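PDB 4LJI: cytochrome c-550-like protein from Thermosynechococcus elongatus, which probably carries electrons as a low-potential cytochrome c with one covalently bound heme c per chain, and can partially replace cytochrome c-550. Local coordinates for residues 49-54 and 62-67; 74-79 and 90-95; 85-90 and 112-117; 119-124 and 129-134. All coordinates share one frame; numbering follows the deposited sequence.

In the fold
A cytochrome c fold wraps loops and helices round its heme, and these four contacts follow that enclosure along the chain. Contact 1 comes first and supplies the histidine side of the heme. Contacts 2 and 3 interlock, since their segments alternate in sequence and share Lys-90; their centres are 12 Å apart, and helix 79-87 begins at the end of 74-79 and fills most of the sequence before 90-95. Contacts 3 and 4 both use helix 111-127, but their centres are about 16 Å apart, on opposite sides of the chain's centre. The chain then returns towards contact 1, whose centre is about 7 Å from that of contact 4, and Trp-131 joins the two through Leu-64.

Contact 1: residues 49-54 and 62-67; sequences NCHVGG and VSLSLK. With HEC (heme c), chain C.
Leu-64 lays its CD1 methyl over one face of the His-51 imidazole, 4.0 Å from CD1 to the ring centroid and 29° off the ring normal, a CH-pi contact in which the two side chains cross at about a right angle. The leucine works with both branches: while CD1 meets the histidine, CD2 reaches the porphyrin, 3.5 Å from heme C3A. With CG beside the backbone N (chi1 -50°), Leu-64 fills the corner between ring and heme. The imidazole in turn is fixed at both nitrogens, NE2 binding the heme iron at 2.1 Å and ND1 hydrogen-bonding the carbonyl of Ser-55. Cys-101 completes the iron coordination. Together with Cys-47 and Cys-50, this histidine forms the CXXCH motif of c-type cytochromes, and the thioether from Cys-50 SG to heme CAC measures 1.9 Å. One backbone hydrogen bond ties the segments together, from Leu-64 N to Gly-54 O at 2.8 Å, with an angle of 156° at the hydrogen. Gly-54 takes backbone angles at which a side chain would collide with the carbonyl oxygen of Gly-53. Leu-64 sits within an ST turn, in which Ser-63 OG accepts from Ser-65 N at 3.0 Å and also bonds Asp-68. The carbonyl oxygen of Ser-63 lies 2.6 Å from heme O2A, a spacing at which the propionic acid probably holds a proton. Val-62 packs its CG1 methyl against that same propionate, 3.3 Å from heme CGA.

Contact 2: residues 74-79 and 90-95; sequences PPRDTI and KSYDGS. With HEC (heme c), chain C.
Arg-76 stretches its side chain between the heme and the loop 90-95, and its guanidinium meets polar partners at the edge, close to its own plane. NH2 donates to Ser-91 O at 2.9 Å, while NH1 donates to heme O1A, also at 2.9 Å. The chain is extended from CG to NE (chi2 177°, chi3 -176°), and this length carries the charged end from its loop to the propionate. Seen from the acceptor, the approach is different: NH2 stands above the carbonyl plane of Ser-91, 50° out of it, and Gly-94 N reaches the same oxygen from the opposite face at 2.8 Å. That second bond closes the type I beta turn from Ser-91 to Gly-94, so one carbonyl serves both the turn and the arginine. A water adds a further strap, accepting from Arg-76 NH1 and donating to Lys-90 O at 2.8 Å.

Tyr-92 comes to the propionate by its edge, with CE1 3.5 Å from heme O1A and the oxygen near the ring plane; its hydroxyl bonds Asp-68 O. The turn itself is stiffened by Asp-93 OD1, which gathers Ser-91 OG, Ser-95 OG and Ser-95 N, the last bond making an Asx turn. Lys-90 leads its amino group off to Glu-97 in a salt bridge. Within the propionate, O1A accepts from the arginine, while O2A, close to Ser-63 O, is the likelier seat of a proton. This is the propionate end of the cytochrome c heme pocket, where an arginine from one loop pairs with the cofactor's acid group while a second loop holds it in position.

Contact 3: residues 85-90 and 112-117; sequences FQRSPK and EQLETL. With HEC (heme c), chain C.
Leu-114 sets its CD2 methyl squarely over the guanidinium of Arg-87, 3.6 Å from CZ and above the centre of the flat group. The same methyl touches Gln-86 CB at 3.9 Å, so van der Waals packing of a single methyl, on the guanidinium and on Gln-86 CB, joins helix 79-87 to helix 111-127. The side chains of Arg-87 and Leu-114 run antiparallel alongside one another, and the bend of the arginine at chi2 (-65°) brings its flat end alongside the leucine.

Hydrogen bonds fix these groups from outside the pair. Arg-87 donates through NH1 to Val-104 O and through NH2 to Leu-109 O, which leaves its face for the methyl. Gln-86 NE2 donates to Arg-102 O.

Contacts with the heme form the third class. Gln-86, bent at chi2 (58°), brings OE1 to 3.2 Å from heme CHB and NE2 to 3.4 Å from heme C1B, beside Cys-101. An alanine here lacks the amide, so Arg-102 O would probably lose its donor and a gap would be likely to open between helix and porphyrin. Phe-85 leans obliquely on another pyrrole, CE2 lying 3.3 Å from heme C2A, and Leu-117 CD2 touches heme CMB at 3.9 Å. In this cytochrome c heme pocket, helix 79-87 covers the cysteine side of the porphyrin, across from His-51, while helix 111-127 backs it and closes the rim at CMB through Leu-117.

Contact 4: residues 119-124 and 129-134; sequences AFILRA and PGWGVE
Trp-131 presses its indole against Ala-124 on the last helix of the cytochrome c fold, where the chain folds back after helix 111-127. Its CG is anti to the backbone N (chi1 180°), which sends the indole from the loop to the helix, and the second torsion, near a right angle, turns the flat face to Ala-124. Ala-124 CB sits 3.5 Å from the centroid of the six-membered ring of Trp-131 and only 8° off its normal, a CH-pi contact almost directly above the centre.

Phe-120, one helical turn earlier, also has CG anti to its N, and this directs its ring at the far end of the indole. Phe-120 CE2 meets Trp-131 CH2 at 3.9 Å, the planes standing at 85° in an oblique pair. Ile-121 adds a looser contact, CG2 to Trp-131 CZ2 at 4.4 Å, and itself touches the heme.

The indole starts from a type II beta turn, Gly-130 to Val-133, closed by Val-133 N donating to Gly-130 O at 3.0 Å. Gly-132 takes the positive phi of such a turn. Trp-131 NE1 donates to Leu-64 O; a serine in place of this tryptophan would probably leave Leu-64 O without its donor and open a gap beside Ala-124. On the indole face turned from Ala-124 lies Gly-54, its CA 3.5 Å from Trp-131 CE2.

Contact 1: residues 49-54 and 62-67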
# COMPACT_ATOMS: atom_id res chain seq x y z
N ASN A 49 2.32 -0.56 -0.58
CA ASN A 49 2.19 -2.00 -0.87
C ASN A 49 3.29 -2.43 -1.85
O ASN A 49 3.76 -3.54 -1.79
CB ASN A 49 0.88 -2.34 -1.55
CG ASN A 49 -0.37 -1.97 -0.76
OD1 ASN A 49 -1.46 -2.22 -1.26
ND2 ASN A 49 -0.24 -1.39 0.43
N CYS A 50 3.68 -1.53 -2.78
CA CYS A 50 4.66 -1.89 -3.79
C CYS A 50 6.04 -1.34 -3.53
O CYS A 50 7.02 -1.83 -4.09
CB CYS A 50 4.16 -1.44 -5.18
SG CYS A 50 2.61 -2.35 -5.66
N HIS A 51 6.11 -0.29 -2.73
CA HIS A 51 7.37 0.48 -2.66
C HIS A 51 7.87 0.59 -1.25
O HIS A 51 8.68 1.46 -0.94
CB HIS A 51 7.22 1.89 -3.25
CG HIS A 51 7.05 1.92 -4.72
ND1 HIS A 51 8.03 1.47 -5.59
CD2 HIS A 51 6.06 2.40 -5.50
CE1 HIS A 51 7.64 1.68 -6.84
NE2 HIS A 51 6.44 2.21 -6.80
N VAL A 52 7.38 -0.29 -0.38
CA VAL A 52 7.92 -0.36 0.99
C VAL A 52 9.45 -0.29 1.06
O VAL A 52 10.16 -0.98 0.32
CB VAL A 52 7.39 -1.61 1.76
CG1 VAL A 52 7.99 -2.93 1.22
CG2 VAL A 52 7.72 -1.49 3.27
N GLY A 53 9.93 0.62 1.90
CA GLY A 53 11.35 0.91 2.06
C GLY A 53 12.12 1.33 0.83
O GLY A 53 13.35 1.19 0.78
N GLY A 54 11.41 1.86 -0.17
CA GLY A 54 12.07 2.28 -1.40
C GLY A 54 12.31 1.20 -2.43
O GLY A 54 12.85 1.46 -3.50
N VAL A 62 13.67 -1.67 -11.05
CA VAL A 62 13.29 -0.26 -11.14
C VAL A 62 12.78 0.24 -9.77
O VAL A 62 11.57 0.45 -9.57
CB VAL A 62 12.25 0.00 -12.29
CG1 VAL A 62 11.88 1.48 -12.40
CG2 VAL A 62 12.79 -0.53 -13.62
N SER A 63 13.71 0.43 -8.83
CA SER A 63 13.38 0.78 -7.45
C SER A 63 13.29 2.30 -7.27
O SER A 63 13.44 3.06 -8.24
CB SER A 63 14.43 0.23 -6.49
OG SER A 63 15.61 1.00 -6.52
N LEU A 64 13.08 2.75 -6.02
CA LEU A 64 13.07 4.17 -5.71
C LEU A 64 14.43 4.64 -5.21
O LEU A 64 14.54 5.71 -4.60
CB LEU A 64 11.91 4.57 -4.79
CG LEU A 64 10.53 4.09 -5.21
CD1 LEU A 64 9.45 4.62 -4.23
CD2 LEU A 64 10.21 4.44 -6.67
N SER A 65 15.47 3.84 -5.46
CA SER A 65 16.81 4.27 -5.06
C SER A 65 17.22 5.47 -5.88
O SER A 65 16.73 5.62 -7.02
CB SER A 65 17.86 3.17 -5.22
OG SER A 65 18.08 2.82 -6.59
N LEU A 66 18.12 6.32 -5.36
CA LEU A 66 18.56 7.50 -6.12
C LEU A 66 19.23 7.08 -7.42
O LEU A 66 19.05 7.72 -8.46
CB LEU A 66 19.49 8.40 -5.31
CG LEU A 66 19.74 9.75 -5.98
CD1 LEU A 66 18.41 10.49 -6.19
CD2 LEU A 66 20.75 10.60 -5.18
N LYS A 67 20.00 5.99 -7.37
CA LYS A 67 20.61 5.43 -8.57
C LYS A 67 19.57 5.12 -9.66
O LYS A 67 19.74 5.50 -10.83
CB LYS A 67 21.39 4.14 -8.22
CG LYS A 67 21.67 3.28 -9.44
CD LYS A 67 22.47 2.01 -9.13
CE LYS A 67 22.71 1.25 -10.43
NZ LYS A 67 23.44 -0.04 -10.26
FE HEC C . 5.35 2.92 -8.45
CHA HEC C . 7.95 2.66 -10.71
CHB HEC C . 6.40 6.08 -7.56
CHC HEC C . 2.53 3.32 -6.38
CHD HEC C . 4.56 -0.32 -8.91
NA HEC C . 6.87 4.11 -8.96
C1A HEC C . 7.80 3.82 -9.96
C2A HEC C . 8.72 4.94 -10.06
C3A HEC C . 8.28 5.87 -9.17
C4A HEC C . 7.13 5.41 -8.52
CMA HEC C . 8.90 7.23 -8.94
CAA HEC C . 9.94 5.06 -10.97
CBA HEC C . 11.18 4.40 -10.31
CGA HEC C . 12.44 4.49 -11.13
O1A HEC C . 12.49 5.15 -12.21
O2A HEC C . 13.49 3.91 -10.71
NB HEC C . 4.60 4.40 -7.18
C1B HEC C . 5.18 5.60 -7.02
C2B HEC C . 4.41 6.36 -6.12
C3B HEC C . 3.29 5.64 -5.79
C4B HEC C . 3.46 4.35 -6.48
CMB HEC C . 4.72 7.77 -5.67
CAB HEC C . 2.18 6.01 -4.87
CBB HEC C . 1.42 7.06 -5.37
NC HEC C . 3.82 1.72 -7.76
C1C HEC C . 2.78 2.09 -6.95
C2C HEC C . 2.06 0.92 -6.65
C3C HEC C . 2.61 -0.11 -7.36
C4C HEC C . 3.73 0.39 -8.08
CMC HEC C . 0.85 0.86 -5.73
CAC HEC C . 2.16 -1.54 -7.27
CBC HEC C . 0.91 -1.89 -7.66
ND HEC C . 6.11 1.48 -9.57
C1D HEC C . 5.60 0.25 -9.65
C2D HEC C . 6.33 -0.52 -10.66
C3D HEC C . 7.28 0.29 -11.16
C4D HEC C . 7.14 1.55 -10.45
CMD HEC C . 6.06 -1.97 -11.04
CAD HEC C . 8.26 -0.05 -12.25
CBD HEC C . 7.71 0.57 -13.55
CGD HEC C . 8.25 0.34 -14.95
O1D HEC C . 9.49 0.30 -15.20
O2D HEC C . 7.42 0.23 -15.88

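Contact 2: residues 74-79 and 90-95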
# COMPACT_ATOMS: atom_id res chain seq x y z
N PRO A 74 13.38 10.65 -18.98
CA PRO A 74 14.49 11.42 -18.43
C PRO A 74 14.63 11.07 -16.95
O PRO A 74 13.74 10.35 -16.41
CB PRO A 74 14.05 12.89 -18.67
CG PRO A 74 12.57 12.85 -18.72
CD PRO A 74 12.19 11.49 -19.27
N PRO A 75 15.71 11.52 -16.30
CA PRO A 75 15.92 11.21 -14.87
C PRO A 75 14.79 11.68 -13.94
O PRO A 75 14.19 12.73 -14.18
CB PRO A 75 17.24 11.91 -14.52
CG PRO A 75 17.64 12.69 -15.72
CD PRO A 75 16.85 12.26 -16.90
N ARG A 76 14.51 10.86 -12.92
CA ARG A 76 13.38 11.06 -12.01
C ARG A 76 13.90 11.52 -10.66
O ARG A 76 13.57 10.99 -9.59
CB ARG A 76 12.57 9.76 -11.93
CG ARG A 76 11.97 9.44 -13.28
CD ARG A 76 11.20 8.15 -13.33
NE ARG A 76 10.75 7.88 -14.69
CZ ARG A 76 10.50 6.68 -15.20
NH1 ARG A 76 10.73 5.61 -14.46
NH2 ARG A 76 10.07 6.54 -16.46
N ASP A 77 14.76 12.54 -10.72
CA ASP A 77 15.48 13.03 -9.56
C ASP A 77 15.19 14.49 -9.23
O ASP A 77 16.00 15.17 -8.59
CB ASP A 77 16.99 12.82 -9.75
CG ASP A 77 17.54 13.55 -10.99
OD1 ASP A 77 16.80 14.21 -11.77
OD2 ASP A 77 18.78 13.45 -11.18
N THR A 78 14.03 14.98 -9.68
CA THR A 78 13.58 16.34 -9.40
C THR A 78 12.11 16.32 -9.08
O THR A 78 11.42 15.36 -9.43
CB THR A 78 13.80 17.28 -10.62
OG1 THR A 78 12.99 16.81 -11.70
CG2 THR A 78 15.26 17.29 -11.07
N ILE A 79 11.61 17.35 -8.40
CA ILE A 79 10.18 17.44 -8.10
C ILE A 79 9.34 17.38 -9.39
O ILE A 79 8.36 16.63 -9.46
CB ILE A 79 9.81 18.76 -7.37
CG1 ILE A 79 10.57 18.89 -6.05
CG2 ILE A 79 8.29 18.74 -7.06
CD1 ILE A 79 10.33 17.70 -5.08
N LYS A 90 5.45 6.03 -16.92
CA LYS A 90 6.06 5.57 -18.14
C LYS A 90 7.00 4.39 -17.89
O LYS A 90 7.36 4.09 -16.73
CB LYS A 90 6.86 6.71 -18.79
CG LYS A 90 6.05 7.96 -19.20
CD LYS A 90 5.25 7.71 -20.47
CE LYS A 90 4.41 8.93 -20.80
NZ LYS A 90 3.24 8.96 -19.89
N SER A 91 7.45 3.76 -18.97
CA SER A 91 8.47 2.72 -18.84
C SER A 91 9.82 3.34 -18.45
O SER A 91 10.00 4.56 -18.56
CB SER A 91 8.60 1.89 -20.12
OG SER A 91 8.98 2.68 -21.22
N TYR A 92 10.76 2.52 -18.00
CA TYR A 92 12.04 3.05 -17.52
C TYR A 92 12.83 3.85 -18.56
O TYR A 92 13.51 4.79 -18.21
CB TYR A 92 12.90 1.93 -16.94
CG TYR A 92 14.07 2.40 -16.10
CD1 TYR A 92 13.87 3.06 -14.90
CD2 TYR A 92 15.38 2.18 -16.51
CE1 TYR A 92 14.93 3.47 -14.13
CE2 TYR A 92 16.44 2.59 -15.75
CZ TYR A 92 16.21 3.22 -14.55
OH TYR A 92 17.27 3.64 -13.77
N ASP A 93 12.74 3.47 -19.84
CA ASP A 93 13.42 4.23 -20.91
C ASP A 93 12.55 5.38 -21.40
O ASP A 93 12.97 6.18 -22.25
CB ASP A 93 13.83 3.31 -22.07
CG ASP A 93 12.66 2.90 -22.95
OD1 ASP A 93 11.50 2.99 -22.53
OD2 ASP A 93 12.91 2.48 -24.10
N GLY A 94 11.33 5.44 -20.86
CA GLY A 94 10.41 6.53 -21.12
C GLY A 94 9.70 6.46 -22.46
O GLY A 94 8.95 7.37 -22.81
N SER A 95 9.92 5.38 -23.20
CA SER A 95 9.36 5.25 -24.54
C SER A 95 7.89 4.81 -24.57
O SER A 95 7.20 5.03 -25.57
CB SER A 95 10.19 4.30 -25.40
OG SER A 95 10.12 2.98 -24.90
FE HEC C . 5.35 2.92 -8.45
CHA HEC C . 7.95 2.66 -10.71
CHB HEC C . 6.40 6.08 -7.56
CHC HEC C . 2.53 3.32 -6.38
CHD HEC C . 4.56 -0.32 -8.91
NA HEC C . 6.87 4.11 -8.96
C1A HEC C . 7.80 3.82 -9.96
C2A HEC C . 8.72 4.94 -10.06
C3A HEC C . 8.28 5.87 -9.17
C4A HEC C . 7.13 5.41 -8.52
CMA HEC C . 8.90 7.23 -8.94
CAA HEC C . 9.94 5.06 -10.97
CBA HEC C . 11.18 4.40 -10.31
CGA HEC C . 12.44 4.49 -11.13
O1A HEC C . 12.49 5.15 -12.21
O2A HEC C . 13.49 3.91 -10.71
NB HEC C . 4.60 4.40 -7.18
C1B HEC C . 5.18 5.60 -7.02
C2B HEC C . 4.41 6.36 -6.12
C3B HEC C . 3.29 5.64 -5.79
C4B HEC C . 3.46 4.35 -6.48
CMB HEC C . 4.72 7.77 -5.67
CAB HEC C . 2.18 6.01 -4.87
CBB HEC C . 1.42 7.06 -5.37
NC HEC C . 3.82 1.72 -7.76
C1C HEC C . 2.78 2.09 -6.95
C2C HEC C . 2.06 0.92 -6.65
C3C HEC C . 2.61 -0.11 -7.36
C4C HEC C . 3.73 0.39 -8.08
CMC HEC C . 0.85 0.86 -5.73
CAC HEC C . 2.16 -1.54 -7.27
CBC HEC C . 0.91 -1.89 -7.66
ND HEC C . 6.11 1.48 -9.57
C1D HEC C . 5.60 0.25 -9.65
C2D HEC C . 6.33 -0.52 -10.66
C3D HEC C . 7.28 0.29 -11.16
C4D HEC C . 7.14 1.55 -10.45
CMD HEC C . 6.06 -1.97 -11.04
CAD HEC C . 8.26 -0.05 -12.25
CBD HEC C . 7.71 0.57 -13.55
CGD HEC C . 8.25 0.34 -14.95
O1D HEC C . 9.49 0.30 -15.20
O2D HEC C . 7.42 0.23 -15.88
O HOH W 1 9.45 3.09 -15.16

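Contact 3: residues 85-90 and 112-117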
# COMPACT_ATOMS: atom_id res chain seq x y z
N PHE A 85 5.78 12.06 -13.66
CA PHE A 85 5.79 10.60 -13.76
C PHE A 85 4.50 10.09 -13.15
O PHE A 85 3.80 9.28 -13.75
CB PHE A 85 6.99 9.98 -13.04
CG PHE A 85 6.94 8.49 -13.02
CD1 PHE A 85 7.35 7.76 -14.13
CD2 PHE A 85 6.44 7.84 -11.90
CE1 PHE A 85 7.26 6.37 -14.11
CE2 PHE A 85 6.36 6.46 -11.87
CZ PHE A 85 6.78 5.73 -12.99
N GLN A 86 4.15 10.62 -11.99
CA GLN A 86 3.01 10.07 -11.28
C GLN A 86 1.70 10.37 -11.99
O GLN A 86 0.72 9.63 -11.86
CB GLN A 86 2.99 10.51 -9.82
CG GLN A 86 2.61 9.30 -8.93
CD GLN A 86 3.57 8.16 -9.11
OE1 GLN A 86 4.77 8.35 -9.05
NE2 GLN A 86 3.05 6.96 -9.33
N ARG A 87 1.68 11.47 -12.74
CA ARG A 87 0.46 11.81 -13.47
C ARG A 87 0.20 10.82 -14.60
O ARG A 87 -0.97 10.53 -14.96
CB ARG A 87 0.57 13.24 -13.99
CG ARG A 87 0.47 14.29 -12.90
CD ARG A 87 -0.89 14.30 -12.24
NE ARG A 87 -1.04 15.41 -11.31
CZ ARG A 87 -1.67 15.35 -10.15
NH1 ARG A 87 -2.22 14.21 -9.72
NH2 ARG A 87 -1.72 16.44 -9.40
N SER A 88 1.28 10.31 -15.18
CA SER A 88 1.20 9.36 -16.29
C SER A 88 2.43 8.47 -16.29
O SER A 88 3.41 8.78 -16.95
CB SER A 88 1.14 10.11 -17.62
OG SER A 88 0.91 9.20 -18.69
N PRO A 89 2.40 7.36 -15.51
CA PRO A 89 3.63 6.56 -15.40
C PRO A 89 4.14 5.98 -16.71
O PRO A 89 3.35 5.52 -17.54
CB PRO A 89 3.22 5.45 -14.41
CG PRO A 89 2.17 6.11 -13.55
CD PRO A 89 1.38 6.96 -14.52
N LYS A 90 5.45 6.03 -16.92
CA LYS A 90 6.06 5.57 -18.14
C LYS A 90 7.00 4.39 -17.89
O LYS A 90 7.36 4.09 -16.73
CB LYS A 90 6.86 6.71 -18.79
CG LYS A 90 6.05 7.96 -19.20
CD LYS A 90 5.25 7.71 -20.47
CE LYS A 90 4.41 8.93 -20.80
NZ LYS A 90 3.24 8.96 -19.89
N GLU A 112 0.08 20.27 -5.27
CA GLU A 112 0.87 20.50 -4.07
C GLU A 112 1.07 19.21 -3.27
O GLU A 112 2.15 18.95 -2.75
CB GLU A 112 0.23 21.55 -3.18
CG GLU A 112 0.30 22.97 -3.76
CD GLU A 112 -1.00 23.37 -4.44
OE1 GLU A 112 -1.68 22.48 -5.00
OE2 GLU A 112 -1.34 24.59 -4.42
N GLN A 113 -0.00 18.43 -3.16
CA GLN A 113 0.10 17.14 -2.47
C GLN A 113 1.12 16.24 -3.14
O GLN A 113 1.99 15.65 -2.46
CB GLN A 113 -1.24 16.41 -2.43
CG GLN A 113 -2.22 16.94 -1.42
CD GLN A 113 -3.54 16.24 -1.52
OE1 GLN A 113 -4.15 16.16 -2.60
NE2 GLN A 113 -3.99 15.69 -0.41
N LEU A 114 1.02 16.10 -4.45
CA LEU A 114 1.97 15.29 -5.21
C LEU A 114 3.39 15.83 -5.12
O LEU A 114 4.35 15.04 -5.09
CB LEU A 114 1.52 15.20 -6.66
CG LEU A 114 1.90 13.94 -7.39
CD1 LEU A 114 1.27 12.74 -6.64
CD2 LEU A 114 1.41 13.98 -8.80
N GLU A 115 3.56 17.16 -5.05
CA GLU A 115 4.87 17.74 -4.77
C GLU A 115 5.44 17.26 -3.46
O GLU A 115 6.62 16.96 -3.40
CB GLU A 115 4.80 19.28 -4.75
CG GLU A 115 4.77 19.92 -6.11
CD GLU A 115 4.53 21.40 -6.05
OE1 GLU A 115 4.51 22.03 -7.13
OE2 GLU A 115 4.37 21.93 -4.92
N THR A 116 4.63 17.22 -2.41
CA THR A 116 5.16 16.80 -1.12
C THR A 116 5.51 15.31 -1.13
O THR A 116 6.45 14.92 -0.45
CB THR A 116 4.19 17.08 0.03
OG1 THR A 116 3.06 16.21 -0.10
CG2 THR A 116 3.75 18.54 0.04
N LEU A 117 4.77 14.49 -1.89
CA LEU A 117 5.07 13.05 -2.02
C LEU A 117 6.38 12.91 -2.81
O LEU A 117 7.26 12.13 -2.42
CB LEU A 117 3.90 12.31 -2.68
CG LEU A 117 4.02 10.86 -3.17
CD1 LEU A 117 4.47 9.98 -1.99
CD2 LEU A 117 2.66 10.39 -3.69
FE HEC C . 5.35 2.92 -8.45
CHA HEC C . 7.95 2.66 -10.71
CHB HEC C . 6.40 6.08 -7.56
CHC HEC C . 2.53 3.32 -6.38
CHD HEC C . 4.56 -0.32 -8.91
NA HEC C . 6.87 4.11 -8.96
C1A HEC C . 7.80 3.82 -9.96
C2A HEC C . 8.72 4.94 -10.06
C3A HEC C . 8.28 5.87 -9.17
C4A HEC C . 7.13 5.41 -8.52
CMA HEC C . 8.90 7.23 -8.94
CAA HEC C . 9.94 5.06 -10.97
CBA HEC C . 11.18 4.40 -10.31
CGA HEC C . 12.44 4.49 -11.13
O1A HEC C . 12.49 5.15 -12.21
O2A HEC C . 13.49 3.91 -10.71
NB HEC C . 4.60 4.40 -7.18
C1B HEC C . 5.18 5.60 -7.02
C2B HEC C . 4.41 6.36 -6.12
C3B HEC C . 3.29 5.64 -5.79
C4B HEC C . 3.46 4.35 -6.48
CMB HEC C . 4.72 7.77 -5.67
CAB HEC C . 2.18 6.01 -4.87
CBB HEC C . 1.42 7.06 -5.37
NC HEC C . 3.82 1.72 -7.76
C1C HEC C . 2.78 2.09 -6.95
C2C HEC C . 2.06 0.92 -6.65
C3C HEC C . 2.61 -0.11 -7.36
C4C HEC C . 3.73 0.39 -8.08
CMC HEC C . 0.85 0.86 -5.73
CAC HEC C . 2.16 -1.54 -7.27
CBC HEC C . 0.91 -1.89 -7.66
ND HEC C . 6.11 1.48 -9.57
C1D HEC C . 5.60 0.25 -9.65
C2D HEC C . 6.33 -0.52 -10.66
C3D HEC C . 7.28 0.29 -11.16
C4D HEC C . 7.14 1.55 -10.45
CMD HEC C . 6.06 -1.97 -11.04
CAD HEC C . 8.26 -0.05 -12.25
CBD HEC C . 7.71 0.57 -13.55
CGD HEC C . 8.25 0.34 -14.95
O1D HEC C . 9.49 0.30 -15.20
O2D HEC C . 7.42 0.23 -15.88

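Contact 4: residues 119-124 and 129-134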
# COMPACT_ATOMS: atom_id res chain seq x y z
N ALA A 119 8.72 15.15 -2.95
CA ALA A 119 9.78 15.62 -2.05
C ALA A 119 10.17 14.53 -1.03
O ALA A 119 11.35 14.31 -0.77
CB ALA A 119 9.36 16.88 -1.31
N PHE A 120 9.19 13.85 -0.46
CA PHE A 120 9.48 12.75 0.46
C PHE A 120 10.34 11.67 -0.21
O PHE A 120 11.34 11.27 0.35
CB PHE A 120 8.20 12.16 1.04
CG PHE A 120 8.45 10.91 1.80
CD1 PHE A 120 8.96 10.96 3.09
CD2 PHE A 120 8.21 9.67 1.21
CE1 PHE A 120 9.21 9.76 3.82
CE2 PHE A 120 8.48 8.47 1.92
CZ PHE A 120 8.99 8.53 3.23
N ILE A 121 9.95 11.23 -1.41
CA ILE A 121 10.66 10.16 -2.10
C ILE A 121 12.07 10.63 -2.41
O ILE A 121 13.04 9.88 -2.23
CB ILE A 121 9.96 9.78 -3.43
CG1 ILE A 121 8.64 9.06 -3.15
CG2 ILE A 121 10.88 8.87 -4.29
CD1 ILE A 121 7.80 8.91 -4.39
N LEU A 122 12.19 11.88 -2.84
CA LEU A 122 13.47 12.43 -3.26
C LEU A 122 14.44 12.59 -2.09
O LEU A 122 15.64 12.27 -2.20
CB LEU A 122 13.24 13.74 -4.02
CG LEU A 122 14.34 14.28 -4.90
CD1 LEU A 122 14.96 13.15 -5.69
CD2 LEU A 122 13.69 15.30 -5.82
N ARG A 123 13.95 13.12 -0.97
CA ARG A 123 14.78 13.19 0.23
C ARG A 123 15.15 11.84 0.82
O ARG A 123 16.27 11.62 1.25
CB ARG A 123 14.15 14.08 1.29
CG ARG A 123 14.96 14.25 2.58
CD ARG A 123 16.34 14.82 2.32
NE ARG A 123 16.95 15.23 3.59
CZ ARG A 123 18.10 15.88 3.68
NH1 ARG A 123 18.76 16.21 2.58
NH2 ARG A 123 18.57 16.20 4.89
N ALA A 124 14.20 10.91 0.84
CA ALA A 124 14.47 9.57 1.28
C ALA A 124 15.55 8.89 0.46
O ALA A 124 16.45 8.25 1.01
CB ALA A 124 13.17 8.75 1.23
N PRO A 129 18.66 5.80 5.46
CA PRO A 129 19.39 4.53 5.53
C PRO A 129 18.62 3.36 4.94
O PRO A 129 17.46 3.15 5.31
CB PRO A 129 19.57 4.33 7.04
CG PRO A 129 19.70 5.75 7.56
CD PRO A 129 18.68 6.53 6.74
N GLY A 130 19.24 2.65 4.01
CA GLY A 130 18.68 1.43 3.43
C GLY A 130 17.67 1.62 2.32
O GLY A 130 17.30 0.67 1.63
N TRP A 131 17.21 2.85 2.14
CA TRP A 131 16.20 3.13 1.14
C TRP A 131 16.60 2.61 -0.22
O TRP A 131 17.66 2.96 -0.75
CB TRP A 131 15.93 4.62 1.06
CG TRP A 131 14.89 5.02 0.06
CD1 TRP A 131 15.10 5.28 -1.26
CD2 TRP A 131 13.49 5.25 0.30
NE1 TRP A 131 13.93 5.65 -1.86
CE2 TRP A 131 12.92 5.64 -0.93
CE3 TRP A 131 12.68 5.16 1.42
CZ2 TRP A 131 11.57 5.97 -1.06
CZ3 TRP A 131 11.32 5.47 1.29
CH2 TRP A 131 10.78 5.86 0.06
N GLY A 132 15.75 1.75 -0.77
CA GLY A 132 15.95 1.23 -2.12
C GLY A 132 17.02 0.16 -2.28
O GLY A 132 17.20 -0.38 -3.38
N VAL A 133 17.73 -0.16 -1.21
CA VAL A 133 18.72 -1.23 -1.31
C VAL A 133 18.13 -2.56 -0.83
O VAL A 133 18.26 -2.94 0.33
CB VAL A 133 20.02 -0.92 -0.55
CG1 VAL A 133 21.05 -2.00 -0.83
CG2 VAL A 133 20.57 0.45 -0.97
N GLU A 134 17.48 -3.25 -1.76
CA GLU A 134 16.75 -4.48 -1.47
C GLU A 134 17.00 -5.50 -2.57
O GLU A 134 16.29 -5.53 -3.58
CB GLU A 134 15.25 -4.19 -1.37